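PDB 3TQC: pantothenate kinase from Coxiella burnetii, which phosphorylates pantothenate with ATP to give 4'-phosphopantothenate and ADP, the first step of coenzyme A biosynthesis from pantothenate. Local coordinates for residues R64-Y69 and F229-D234; I95-S100 and S106-V111; A114-W119 and I199-G204; I128-F133 and L205-T210. All coordinates share one frame; numbering follows the deposited sequence.

Interaction 1. Residues R64-Y69 and F229-D234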
loop_
_atom_site.group_PDB
_atom_site.type_symbol
_atom_site.label_atom_id
_atom_site.label_comp_id
_atom_site.label_asym_id
_atom_site.label_seq_id
_atom_site.Cartn_x
_atom_site.Cartn_y
_atom_site.Cartn_z
ATOM N N ARG B 64 -1.870 16.660 15.152
ATOM C CA ARG B 64 -3.068 16.160 15.823
ATOM C C ARG B 64 -3.852 15.201 14.924
ATOM O O ARG B 64 -4.336 14.182 15.399
ATOM C CB ARG B 64 -3.967 17.309 16.286
ATOM C CG ARG B 64 -5.270 16.875 17.001
ATOM C CD ARG B 64 -4.989 16.281 18.356
ATOM N NE ARG B 64 -6.152 15.649 18.978
ATOM C CZ ARG B 64 -6.514 14.374 18.834
ATOM N NH1 ARG B 64 -5.852 13.543 18.041
ATOM N NH2 ARG B 64 -7.571 13.930 19.485
ATOM N N LEU B 65 -3.975 15.519 13.637
ATOM C CA LEU B 65 -4.673 14.630 12.705
ATOM C C LEU B 65 -3.965 13.290 12.711
ATOM O O LEU B 65 -4.576 12.262 12.910
ATOM C CB LEU B 65 -4.715 15.212 11.287
ATOM C CG LEU B 65 -5.288 14.288 10.188
ATOM C CD1 LEU B 65 -6.779 14.110 10.351
ATOM C CD2 LEU B 65 -4.978 14.801 8.802
ATOM N N LEU B 66 -2.653 13.318 12.543
ATOM C CA LEU B 66 -1.862 12.099 12.560
ATOM C C LEU B 66 -1.989 11.349 13.877
ATOM O O LEU B 66 -2.006 10.127 13.888
ATOM C CB LEU B 66 -0.399 12.421 12.290
ATOM C CG LEU B 66 -0.148 12.975 10.902
ATOM C CD1 LEU B 66 1.312 13.350 10.732
ATOM C CD2 LEU B 66 -0.585 11.895 9.913
ATOM N N SER B 67 -2.071 12.074 14.986
ATOM C CA SER B 67 -2.242 11.428 16.273
ATOM C C SER B 67 -3.489 10.553 16.238
ATOM O O SER B 67 -3.463 9.457 16.753
ATOM C CB SER B 67 -2.306 12.443 17.425
ATOM O OG SER B 67 -2.309 11.798 18.688
ATOM N N PHE B 68 -4.565 11.017 15.602
ATOM C CA PHE B 68 -5.787 10.195 15.508
ATOM C C PHE B 68 -5.470 8.837 14.901
ATOM O O PHE B 68 -5.944 7.805 15.387
ATOM C CB PHE B 68 -6.883 10.847 14.669
ATOM C CG PHE B 68 -7.646 11.923 15.375
ATOM C CD1 PHE B 68 -8.578 11.605 16.326
ATOM C CD2 PHE B 68 -7.441 13.259 15.056
ATOM C CE1 PHE B 68 -9.283 12.607 16.982
ATOM C CE2 PHE B 68 -8.139 14.248 15.685
ATOM C CZ PHE B 68 -9.061 13.928 16.653
ATOM N N TYR B 69 -4.678 8.843 13.837
ATOM C CA TYR B 69 -4.342 7.604 13.135
ATOM C C TYR B 69 -3.491 6.700 13.995
ATOM O O TYR B 69 -3.734 5.508 14.054
ATOM C CB TYR B 69 -3.615 7.873 11.809
ATOM C CG TYR B 69 -4.536 8.284 10.698
ATOM C CD1 TYR B 69 -4.850 7.411 9.670
ATOM C CD2 TYR B 69 -5.102 9.558 10.672
ATOM C CE1 TYR B 69 -5.711 7.793 8.639
ATOM C CE2 TYR B 69 -5.957 9.948 9.646
ATOM C CZ TYR B 69 -6.268 9.055 8.642
ATOM O OH TYR B 69 -7.126 9.436 7.627
ATOM N N PHE B 229 0.979 5.231 6.784
ATOM C CA PHE B 229 0.464 6.504 6.334
ATOM C C PHE B 229 1.596 7.204 5.621
ATOM O O PHE B 229 2.745 7.088 6.032
ATOM C CB PHE B 229 0.049 7.307 7.549
ATOM C CG PHE B 229 -0.752 8.526 7.236
ATOM C CD1 PHE B 229 -2.125 8.521 7.385
ATOM C CD2 PHE B 229 -0.130 9.695 6.835
ATOM C CE1 PHE B 229 -2.876 9.673 7.102
ATOM C CE2 PHE B 229 -0.863 10.834 6.550
ATOM C CZ PHE B 229 -2.229 10.827 6.682
ATOM N N SER B 230 1.295 7.940 4.568
ATOM C CA SER B 230 2.337 8.695 3.884
ATOM C C SER B 230 1.878 10.083 3.534
ATOM O O SER B 230 0.715 10.290 3.185
ATOM C CB SER B 230 2.775 7.979 2.616
ATOM O OG SER B 230 1.653 7.733 1.811
ATOM N N LEU B 231 2.814 11.022 3.649
ATOM C CA LEU B 231 2.644 12.403 3.233
ATOM C C LEU B 231 3.508 12.585 2.017
ATOM O O LEU B 231 4.624 12.079 1.975
ATOM C CB LEU B 231 3.168 13.377 4.287
ATOM C CG LEU B 231 2.450 13.632 5.609
ATOM C CD1 LEU B 231 2.608 12.459 6.563
ATOM C CD2 LEU B 231 3.022 14.897 6.228
ATOM N N PHE B 232 3.022 13.324 1.039
ATOM C CA PHE B 232 3.863 13.736 -0.067
ATOM C C PHE B 232 3.919 15.259 -0.007
ATOM O O PHE B 232 2.881 15.898 0.050
ATOM C CB PHE B 232 3.314 13.242 -1.396
ATOM C CG PHE B 232 4.203 13.535 -2.584
ATOM C CD1 PHE B 232 5.001 12.548 -3.130
ATOM C CD2 PHE B 232 4.204 14.790 -3.171
ATOM C CE1 PHE B 232 5.795 12.807 -4.224
ATOM C CE2 PHE B 232 4.989 15.057 -4.262
ATOM C CZ PHE B 232 5.799 14.057 -4.788
ATOM N N VAL B 233 5.126 15.820 0.033
ATOM C CA VAL B 233 5.297 17.273 -0.007
ATOM C C VAL B 233 5.543 17.682 -1.471
ATOM O O VAL B 233 6.446 17.153 -2.121
ATOM C CB VAL B 233 6.445 17.723 0.902
ATOM C CG1 VAL B 233 6.592 19.250 0.860
ATOM C CG2 VAL B 233 6.201 17.197 2.342
ATOM N N ASP B 234 4.728 18.605 -1.974
ATOM C CA ASP B 234 4.648 18.917 -3.404
ATOM C C ASP B 234 4.822 20.409 -3.609
ATOM O O ASP B 234 4.445 21.219 -2.764
ATOM C CB ASP B 234 3.275 18.478 -3.955
ATOM C CG ASP B 234 3.174 18.554 -5.494
ATOM O OD1 ASP B 234 4.107 18.133 -6.224
ATOM O OD2 ASP B 234 2.117 19.009 -5.985
#
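Phe229 turns the edge of its ring into the face of Tyr69 and offers one of its own faces to Leu66, so a single phenyl group meets helix 52-84 in two different ways. The contact lies in the core of a P-loop kinase fold, where residues 64-69 of this long helix run roughly antiparallel to central strand 229-234. The aromatic pair is a T-shaped (edge-to-face) stack: the planes meet at 71° with centroids 4.8 Å apart, and Phe229 CE1 stands over the centre of the tyrosine ring. Alongside, Phe229 CD1 approaches Tyr69 CD1 to 3.7 Å. Phe229 has its CG anti to the backbone N (chi1 -168°), which carries its ring from the strand toward the helix.

Leu66 does not leave the helix pointing at the strand, but its branched end comes nearer. Its CD2 methyl sits 3.8 Å from the centroid of the Phe229 ring, 21° off the ring normal, a CH-pi contact. Flat rings and a forked leucine suit this interior, since they fill the gap between helix and sheet without bringing in charge. The same stretch of helix also meets the second subunit, where Leu65 packs on Leu84 of that subunit and Phe68 meets Phe83 of that subunit. Farther along the strand the packing slackens, Leu66 CD1 coming only within 4.5 Å of Leu231 CD1.

Interaction 2. Residues I95-S100 and S106-V111. With ADP (adenosine-5'-diphosphate), chain D.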
loop_
_atom_site.group_PDB
_atom_site.type_symbol
_atom_site.label_atom_id
_atom_site.label_comp_id
_atom_site.label_asym_id
_atom_site.label_seq_id
_atom_site.Cartn_x
_atom_site.Cartn_y
_atom_site.Cartn_z
ATOM N N ILE B 95 5.090 6.582 9.525
ATOM C CA ILE B 95 4.557 7.600 8.649
ATOM C C ILE B 95 5.618 7.935 7.597
ATOM O O ILE B 95 6.738 8.296 7.940
ATOM C CB ILE B 95 4.206 8.867 9.435
ATOM C CG1 ILE B 95 3.101 8.579 10.457
ATOM C CG2 ILE B 95 3.759 9.996 8.506
ATOM C CD1 ILE B 95 2.947 9.711 11.520
ATOM N N GLY B 96 5.262 7.820 6.328
ATOM C CA GLY B 96 6.187 8.078 5.239
ATOM C C GLY B 96 6.123 9.530 4.834
ATOM O O GLY B 96 5.045 10.119 4.803
ATOM N N ILE B 97 7.279 10.132 4.558
ATOM C CA ILE B 97 7.305 11.466 3.990
ATOM C C ILE B 97 8.135 11.445 2.725
ATOM O O ILE B 97 9.332 11.136 2.756
ATOM C CB ILE B 97 7.866 12.491 4.946
ATOM C CG1 ILE B 97 7.075 12.523 6.249
ATOM C CG2 ILE B 97 7.803 13.896 4.316
ATOM C CD1 ILE B 97 7.560 13.621 7.153
ATOM N N ALA B 98 7.487 11.745 1.606
ATOM C CA ALA B 98 8.111 11.692 0.291
ATOM C C ALA B 98 8.011 13.075 -0.360
ATOM O O ALA B 98 7.308 13.954 0.132
ATOM C CB ALA B 98 7.419 10.651 -0.558
ATOM N N GLY B 99 8.710 13.257 -1.466
ATOM C CA GLY B 99 8.747 14.520 -2.160
ATOM C C GLY B 99 10.110 14.712 -2.801
ATOM O O GLY B 99 11.040 13.957 -2.524
ATOM N N SER B 100 10.199 15.721 -3.675
ATOM C CA SER B 100 11.417 16.042 -4.401
ATOM C C SER B 100 12.562 16.341 -3.470
ATOM O O SER B 100 12.354 16.706 -2.314
ATOM C CB SER B 100 11.190 17.283 -5.259
ATOM O OG SER B 100 12.407 17.817 -5.754
ATOM N N SER B 106 12.828 16.765 5.003
ATOM C CA SER B 106 13.635 16.723 6.217
ATOM C C SER B 106 13.156 17.765 7.231
ATOM O O SER B 106 13.093 17.512 8.430
ATOM C CB SER B 106 15.102 16.982 5.881
ATOM O OG SER B 106 15.730 17.672 6.934
ATOM N N THR B 107 12.813 18.944 6.748
ATOM C CA THR B 107 12.229 19.958 7.611
ATOM C C THR B 107 10.886 19.491 8.171
ATOM O O THR B 107 10.612 19.661 9.352
ATOM C CB THR B 107 12.053 21.269 6.846
ATOM O OG1 THR B 107 13.313 21.650 6.254
ATOM C CG2 THR B 107 11.530 22.372 7.768
ATOM N N THR B 108 10.064 18.880 7.330
ATOM C CA THR B 108 8.729 18.431 7.734
ATOM C C THR B 108 8.828 17.325 8.786
ATOM O O THR B 108 8.110 17.337 9.795
ATOM C CB THR B 108 7.894 17.951 6.519
ATOM O OG1 THR B 108 7.879 18.971 5.535
ATOM C CG2 THR B 108 6.451 17.663 6.897
ATOM N N SER B 109 9.738 16.388 8.558
ATOM C CA SER B 109 9.884 15.258 9.462
ATOM C C SER B 109 10.376 15.707 10.841
ATOM O O SER B 109 9.945 15.182 11.849
ATOM C CB SER B 109 10.825 14.204 8.864
ATOM O OG SER B 109 12.174 14.574 9.108
ATOM N N ARG B 110 11.270 16.687 10.893
ATOM C CA ARG B 110 11.751 17.169 12.176
ATOM C C ARG B 110 10.654 17.921 12.934
ATOM O O ARG B 110 10.560 17.833 14.158
ATOM C CB ARG B 110 13.017 18.023 12.009
ATOM C CG ARG B 110 14.212 17.180 11.556
ATOM C CD ARG B 110 15.449 18.013 11.213
ATOM N NE ARG B 110 16.228 17.386 10.134
ATOM C CZ ARG B 110 17.464 17.736 9.775
ATOM N NH1 ARG B 110 18.111 18.724 10.399
ATOM N NH2 ARG B 110 18.060 17.085 8.779
ATOM N N VAL B 111 9.823 18.655 12.211
ATOM C CA VAL B 111 8.761 19.400 12.861
ATOM C C VAL B 111 7.723 18.434 13.429
ATOM O O VAL B 111 7.310 18.572 14.593
ATOM C CB VAL B 111 8.081 20.373 11.917
ATOM C CG1 VAL B 111 6.802 20.932 12.567
ATOM C CG2 VAL B 111 9.060 21.469 11.552
HETATM P PB ADP D . 14.513 17.905 1.629
HETATM O O1B ADP D . 14.707 17.275 2.972
HETATM O O2B ADP D . 13.241 17.474 0.946
HETATM O O3B ADP D . 15.713 17.845 0.711
HETATM P PA ADP D . 14.751 20.245 3.212
HETATM O O1A ADP D . 13.799 19.775 4.285
HETATM O O2A ADP D . 16.233 20.169 3.401
HETATM O O3A ADP D . 14.377 19.490 1.846
HETATM O "O5'" ADP D . 14.409 21.752 2.865
HETATM C "C5'" ADP D . 14.794 22.324 1.627
HETATM C "C4'" ADP D . 15.094 23.803 1.827
HETATM O "O4'" ADP D . 13.888 24.522 2.062
HETATM C "C3'" ADP D . 15.965 24.051 3.040
HETATM O "O3'" ADP D . 16.843 25.138 2.746
HETATM C "C2'" ADP D . 15.010 24.403 4.153
HETATM O "O2'" ADP D . 15.585 25.331 5.057
HETATM C "C1'" ADP D . 13.851 25.025 3.404
HETATM N N9 ADP D . 12.524 24.712 3.971
HETATM C C8 ADP D . 11.974 23.491 4.038
HETATM N N7 ADP D . 10.739 23.550 4.585
HETATM C C5 ADP D . 10.504 24.834 4.869
HETATM C C6 ADP D . 9.375 25.554 5.452
HETATM N N6 ADP D . 8.280 24.855 5.839
HETATM N N1 ADP D . 9.499 26.888 5.580
HETATM C C2 ADP D . 10.607 27.560 5.195
HETATM N N3 ADP D . 11.678 26.947 4.645
HETATM C C4 ADP D . 11.670 25.604 4.463
#
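One methyl group carries nearly the whole contact, and part of what it touches is main chain: Ile97 CD1 lies 3.7 Å from Ser109 CA and equally close to Ser109 CB. This is the strand-loop-helix of the P-loop (Walker A motif), in which strand 93-99 runs into the phosphate-binding loop and helix 105-116 returns over the sheet. Ile97 has CG1 beside its backbone N and anti to the carbonyl carbon (chi1 -57°), which extends CD1 toward the helix. A small serine suits the spot, because the strand's methyl can come right up to the helix backbone; on the same helix, Thr108 CG2 lies 4.2 Å from Ile97 CD1. The polar ends turn elsewhere, Ser109 OG bonding to Glu203 and Thr108 OG1 to Gly104 O. Gly99, leading into the loop, adopts backbone angles at which a CB would press on the preceding carbonyl oxygen.

At the helix N-terminus, amides point at the diphosphate of ADP, with Lys105, Arg247, Ala102 and Gly104 adding further bonds. Ser106 N reaches O1B of ADP at 2.8 Å, N-H...O angle 155°. The alpha-phosphate is gripped twice by Thr107, whose N and OG1 each lie 2.8 Å from ADP O1A.

Interaction 3. Residues A114-W119 and I199-G204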
loop_
_atom_site.group_PDB
_atom_site.type_symbol
_atom_site.label_atom_id
_atom_site.label_comp_id
_atom_site.label_asym_id
_atom_site.label_seq_id
_atom_site.Cartn_x
_atom_site.Cartn_y
_atom_site.Cartn_z
ATOM N N ALA B 114 9.014 16.472 16.554
ATOM C CA ALA B 114 8.828 17.256 17.763
ATOM C C ALA B 114 7.360 17.315 18.189
ATOM O O ALA B 114 7.061 17.085 19.345
ATOM C CB ALA B 114 9.389 18.662 17.597
ATOM N N LEU B 115 6.460 17.598 17.252
ATOM C CA LEU B 115 5.045 17.773 17.567
ATOM C C LEU B 115 4.332 16.474 17.900
ATOM O O LEU B 115 3.575 16.421 18.856
ATOM C CB LEU B 115 4.311 18.457 16.413
ATOM C CG LEU B 115 4.678 19.925 16.176
ATOM C CD1 LEU B 115 3.888 20.479 14.974
ATOM C CD2 LEU B 115 4.418 20.737 17.399
ATOM N N LEU B 116 4.562 15.426 17.119
ATOM C CA LEU B 116 3.922 14.151 17.401
ATOM C C LEU B 116 4.285 13.624 18.785
ATOM O O LEU B 116 3.484 12.940 19.406
ATOM C CB LEU B 116 4.250 13.110 16.342
ATOM C CG LEU B 116 3.511 13.312 15.012
ATOM C CD1 LEU B 116 4.024 12.363 13.964
ATOM C CD2 LEU B 116 2.031 13.108 15.219
ATOM N N SER B 117 5.469 13.973 19.279
ATOM C CA SER B 117 5.954 13.446 20.535
ATOM C C SER B 117 5.237 14.065 21.749
ATOM O O SER B 117 5.318 13.528 22.837
ATOM C CB SER B 117 7.470 13.645 20.643
ATOM O OG SER B 117 7.795 14.913 21.159
ATOM N N ARG B 118 4.537 15.184 21.557
ATOM C CA ARG B 118 3.818 15.849 22.654
ATOM C C ARG B 118 2.644 15.054 23.216
ATOM O O ARG B 118 2.218 15.318 24.335
ATOM C CB ARG B 118 3.311 17.232 22.215
ATOM C CG ARG B 118 2.003 17.203 21.411
ATOM C CD ARG B 118 1.835 18.440 20.494
ATOM N NE ARG B 118 1.799 19.720 21.216
ATOM C CZ ARG B 118 0.712 20.288 21.737
ATOM N NH1 ARG B 118 -0.476 19.692 21.690
ATOM N NH2 ARG B 118 0.820 21.464 22.341
ATOM N N TRP B 119 2.106 14.104 22.454
ATOM C CA TRP B 119 0.964 13.307 22.912
ATOM C C TRP B 119 1.378 12.069 23.691
ATOM O O TRP B 119 2.163 11.268 23.206
ATOM C CB TRP B 119 0.073 12.915 21.739
ATOM C CG TRP B 119 -0.815 14.012 21.364
ATOM C CD1 TRP B 119 -1.946 14.410 22.014
ATOM C CD2 TRP B 119 -0.632 14.910 20.282
ATOM N NE1 TRP B 119 -2.490 15.497 21.384
ATOM C CE2 TRP B 119 -1.702 15.824 20.314
ATOM C CE3 TRP B 119 0.325 15.030 19.287
ATOM C CZ2 TRP B 119 -1.838 16.838 19.387
ATOM C CZ3 TRP B 119 0.193 16.043 18.369
ATOM C CH2 TRP B 119 -0.889 16.926 18.416
ATOM N N ILE B 199 6.307 5.862 17.044
ATOM C CA ILE B 199 6.178 6.347 15.681
ATOM C C ILE B 199 7.543 6.428 15.032
ATOM O O ILE B 199 8.526 6.859 15.662
ATOM C CB ILE B 199 5.527 7.739 15.646
ATOM C CG1 ILE B 199 4.106 7.682 16.248
ATOM C CG2 ILE B 199 5.540 8.296 14.223
ATOM C CD1 ILE B 199 3.449 9.076 16.443
ATOM N N VAL B 200 7.612 5.975 13.781
ATOM C CA VAL B 200 8.776 6.179 12.963
ATOM C C VAL B 200 8.341 7.058 11.817
ATOM O O VAL B 200 7.355 6.761 11.138
ATOM C CB VAL B 200 9.318 4.848 12.401
ATOM C CG1 VAL B 200 10.458 5.113 11.420
ATOM C CG2 VAL B 200 9.755 3.928 13.553
ATOM N N ILE B 201 9.039 8.165 11.610
ATOM C CA ILE B 201 8.777 8.988 10.451
ATOM C C ILE B 201 9.835 8.589 9.448
ATOM O O ILE B 201 11.018 8.748 9.702
ATOM C CB ILE B 201 8.847 10.493 10.770
ATOM C CG1 ILE B 201 7.684 10.899 11.682
ATOM C CG2 ILE B 201 8.819 11.328 9.480
ATOM C CD1 ILE B 201 7.854 12.259 12.323
ATOM N N LEU B 202 9.406 8.052 8.315
ATOM C CA LEU B 202 10.326 7.582 7.284
ATOM C C LEU B 202 10.347 8.586 6.143
ATOM O O LEU B 202 9.372 8.710 5.411
ATOM C CB LEU B 202 9.884 6.203 6.789
ATOM C CG LEU B 202 10.755 5.552 5.713
ATOM C CD1 LEU B 202 12.177 5.336 6.224
ATOM C CD2 LEU B 202 10.125 4.246 5.241
ATOM N N GLU B 203 11.436 9.329 6.006
ATOM C CA GLU B 203 11.534 10.308 4.924
ATOM C C GLU B 203 12.542 9.864 3.885
ATOM O O GLU B 203 13.581 9.293 4.211
ATOM C CB GLU B 203 11.904 11.702 5.437
ATOM C CG GLU B 203 13.092 11.715 6.347
ATOM C CD GLU B 203 14.025 12.891 6.128
ATOM O OE1 GLU B 203 14.499 13.080 4.987
ATOM O OE2 GLU B 203 14.332 13.583 7.122
ATOM N N GLY B 204 12.208 10.121 2.627
ATOM C CA GLY B 204 13.151 9.981 1.531
ATOM C C GLY B 204 12.468 10.095 0.184
ATOM O O GLY B 204 11.259 9.928 0.069
#
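The beta-alpha-beta crossover that joins strand 93-99 through helix 105-116 to strand 125-129 passes over strand 199-203, which lies between those two in the sheet, and Leu116, in the C-terminal part of the helix, is where it touches Ile199 and Ile201. These isoleucines, two residues apart, turn to the same side of the sheet and receive the leucine between them. Leu116 CB meets Ile199 CD1 at 4.1 Å, the two side chains crossing at about a right angle. The CD1 branch of Leu116 reaches further along the strand, to 4.2 Å from Ile201 CD1. Both isoleucines have CG1 beside the backbone N (chi1 near -65°), which brings their CD1 methyls to the helix. Branched aliphatic residues suit this buried layer, which Ile95 of the neighbouring strand extends.

From Leu116 to Trp119 the chain makes a type I turn. Ser117 fits here because its short hydroxyl can fold back: OG donates to Ala114 O at 2.9 Å, tilted 34° from the carbonyl plane, and is also bonded to Lys42. Arg118 forms a salt bridge with Asp39. A helix laid on the parallel strands of the sheet through such aliphatic contacts is typical of the P-loop NTPase fold.

Interaction 4. Residues I128-F133 and L205-T210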
loop_
_atom_site.group_PDB
_atom_site.type_symbol
_atom_site.label_atom_id
_atom_site.label_comp_id
_atom_site.label_asym_id
_atom_site.label_seq_id
_atom_site.Cartn_x
_atom_site.Cartn_y
_atom_site.Cartn_z
ATOM N N ILE B 128 13.637 8.246 10.305
ATOM C CA ILE B 128 14.567 7.511 9.453
ATOM C C ILE B 128 14.627 8.217 8.117
ATOM O O ILE B 128 13.604 8.347 7.453
ATOM C CB ILE B 128 14.107 6.063 9.139
ATOM C CG1 ILE B 128 13.961 5.240 10.398
ATOM C CG2 ILE B 128 15.102 5.387 8.195
ATOM C CD1 ILE B 128 15.107 5.398 11.280
ATOM N N THR B 129 15.816 8.662 7.719
ATOM C CA THR B 129 15.990 9.210 6.382
ATOM C C THR B 129 16.472 8.084 5.506
ATOM O O THR B 129 17.347 7.313 5.875
ATOM C CB THR B 129 16.957 10.440 6.306
ATOM O OG1 THR B 129 17.133 10.815 4.929
ATOM C CG2 THR B 129 18.310 10.138 6.896
ATOM N N THR B 130 15.876 7.991 4.336
ATOM C CA THR B 130 16.236 6.979 3.373
ATOM C C THR B 130 17.645 7.205 2.778
ATOM O O THR B 130 18.259 6.265 2.277
ATOM C CB THR B 130 15.121 6.895 2.309
ATOM O OG1 THR B 130 14.166 5.873 2.697
ATOM C CG2 THR B 130 15.661 6.600 0.998
ATOM N N ASP B 131 18.156 8.440 2.872
ATOM C CA ASP B 131 19.513 8.801 2.434
ATOM C C ASP B 131 20.546 7.818 2.954
ATOM O O ASP B 131 21.521 7.488 2.267
ATOM C CB ASP B 131 19.929 10.190 2.965
ATOM C CG ASP B 131 18.985 11.311 2.546
ATOM O OD1 ASP B 131 18.273 11.150 1.530
ATOM O OD2 ASP B 131 18.962 12.360 3.247
ATOM N N GLY B 132 20.347 7.391 4.194
ATOM C CA GLY B 132 21.243 6.475 4.828
ATOM C C GLY B 132 21.388 5.150 4.119
ATOM O O GLY B 132 22.357 4.433 4.360
ATOM N N PHE B 133 20.445 4.821 3.248
ATOM C CA PHE B 133 20.488 3.575 2.504
ATOM C C PHE B 133 20.985 3.766 1.072
ATOM O O PHE B 133 20.911 2.851 0.266
ATOM C CB PHE B 133 19.115 2.910 2.548
ATOM C CG PHE B 133 18.662 2.597 3.948
ATOM C CD1 PHE B 133 18.926 1.353 4.519
ATOM C CD2 PHE B 133 18.011 3.566 4.715
ATOM C CE1 PHE B 133 18.512 1.060 5.816
ATOM C CE2 PHE B 133 17.606 3.283 6.025
ATOM C CZ PHE B 133 17.864 2.018 6.569
ATOM N N LEU B 205 13.278 10.334 -0.835
ATOM C CA LEU B 205 12.816 10.429 -2.225
ATOM C C LEU B 205 11.942 9.244 -2.672
ATOM O O LEU B 205 10.977 9.421 -3.415
ATOM C CB LEU B 205 14.036 10.487 -3.175
ATOM C CG LEU B 205 15.130 11.525 -2.903
ATOM C CD1 LEU B 205 16.224 11.474 -3.963
ATOM C CD2 LEU B 205 14.525 12.928 -2.838
ATOM N N ASN B 206 12.297 8.048 -2.217
ATOM C CA ASN B 206 11.932 6.812 -2.915
ATOM C C ASN B 206 10.896 5.953 -2.227
ATOM O O ASN B 206 10.710 4.806 -2.614
ATOM C CB ASN B 206 13.186 5.965 -3.117
ATOM C CG ASN B 206 13.907 5.648 -1.796
ATOM O OD1 ASN B 206 13.775 6.382 -0.824
ATOM N ND2 ASN B 206 14.687 4.572 -1.779
ATOM N N ILE B 207 10.236 6.476 -1.201
ATOM C CA ILE B 207 9.452 5.609 -0.320
ATOM C C ILE B 207 8.145 5.129 -0.926
ATOM O O ILE B 207 7.538 4.197 -0.402
ATOM C CB ILE B 207 9.147 6.258 1.025
ATOM C CG1 ILE B 207 8.407 7.581 0.832
ATOM C CG2 ILE B 207 10.423 6.421 1.800
ATOM C CD1 ILE B 207 7.613 8.006 2.059
ATOM N N LEU B 208 7.704 5.781 -2.001
ATOM C CA LEU B 208 6.464 5.437 -2.675
ATOM C C LEU B 208 6.702 4.589 -3.934
ATOM O O LEU B 208 5.760 4.197 -4.619
ATOM C CB LEU B 208 5.718 6.714 -3.042
ATOM C CG LEU B 208 5.409 7.589 -1.837
ATOM C CD1 LEU B 208 4.574 8.795 -2.199
ATOM C CD2 LEU B 208 4.717 6.753 -0.773
ATOM N N GLN B 209 7.966 4.312 -4.222
ATOM C CA GLN B 209 8.331 3.555 -5.398
ATOM C C GLN B 209 8.179 2.065 -5.177
ATOM O O GLN B 209 7.883 1.611 -4.072
ATOM C CB GLN B 209 9.774 3.858 -5.772
ATOM C CG GLN B 209 10.024 5.301 -6.138
ATOM C CD GLN B 209 11.507 5.599 -6.306
ATOM O OE1 GLN B 209 12.341 4.685 -6.309
ATOM N NE2 GLN B 209 11.837 6.870 -6.456
ATOM N N THR B 210 8.392 1.308 -6.242
ATOM C CA THR B 210 8.414 -0.138 -6.183
ATOM C C THR B 210 9.823 -0.615 -6.457
ATOM O O THR B 210 10.658 0.143 -6.957
ATOM C CB THR B 210 7.494 -0.727 -7.250
ATOM O OG1 THR B 210 7.835 -0.156 -8.513
ATOM C CG2 THR B 210 6.038 -0.420 -6.934
#
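Thr130 and Asn206 come at each other from opposite directions and form the buried end of this contact. The threonine methyl CG2 faces the asparagine amide, with Thr130 CG2 to Asn206 ND2 at 3.6 Å; the model sets the amide oxygen too near the methyl, so the exact pose of the amide is doubtful. Next to it the CG2 methyl of Ile207 lies 3.9 Å from Thr130 OG1. Ile207 holds CG1 between its backbone N and carbonyl carbon (chi1 57°), which leaves CG2 on the side of the backbone N, near the threonine. Packing is completed by Leu202, which touches both Thr130 and Ile207, and by Tyr155 and Leu160, which close round this buried part.

Segment 128-133 runs off the C-terminal end of strand 125-129 and segment 205-210 comes after that of strand 199-203, the end of the parallel strands where P-loop kinases place their active site; the side chain of Ile207 is about 7 Å from that of Lys105. Each segment turns sharply: a 3-10 segment brings Phe133 N to 2.8 Å from Thr130 O, while a type I turn sets Gln209 N 3.2 Å from Asn206 O.

Toward solvent the segments part. Leu205 and Asp131, both partly exposed, keep their side chains more than 5 Å from the facing segment, and the acidic residue turns to His181 and Tyr179. A weak bond, 3.3 Å long, runs from Asp131 N to Thr129 OG1.

All four contacts are buried and reach one mixed sheet, from different sides and ends. Interactions 2 and 3 share helix 105-116, toward its N- and C-terminal parts, and their strands pair directly through Ile97 N and Leu202 O. Interaction 1 belongs to the same side of the sheet: Leu66 touches Leu116, so the two helices touch there, and it alone uses aromatic stacking, near the dimer interface. Interaction 4 sits by the strand ends, where polar side chains enter; its Ile207 packs on Gly96 and Ala98 of interaction 2. Only interaction 2 grips the nucleotide, combining aliphatic packing with phosphate binding, whereas interaction 3 is purely aliphatic across its segments.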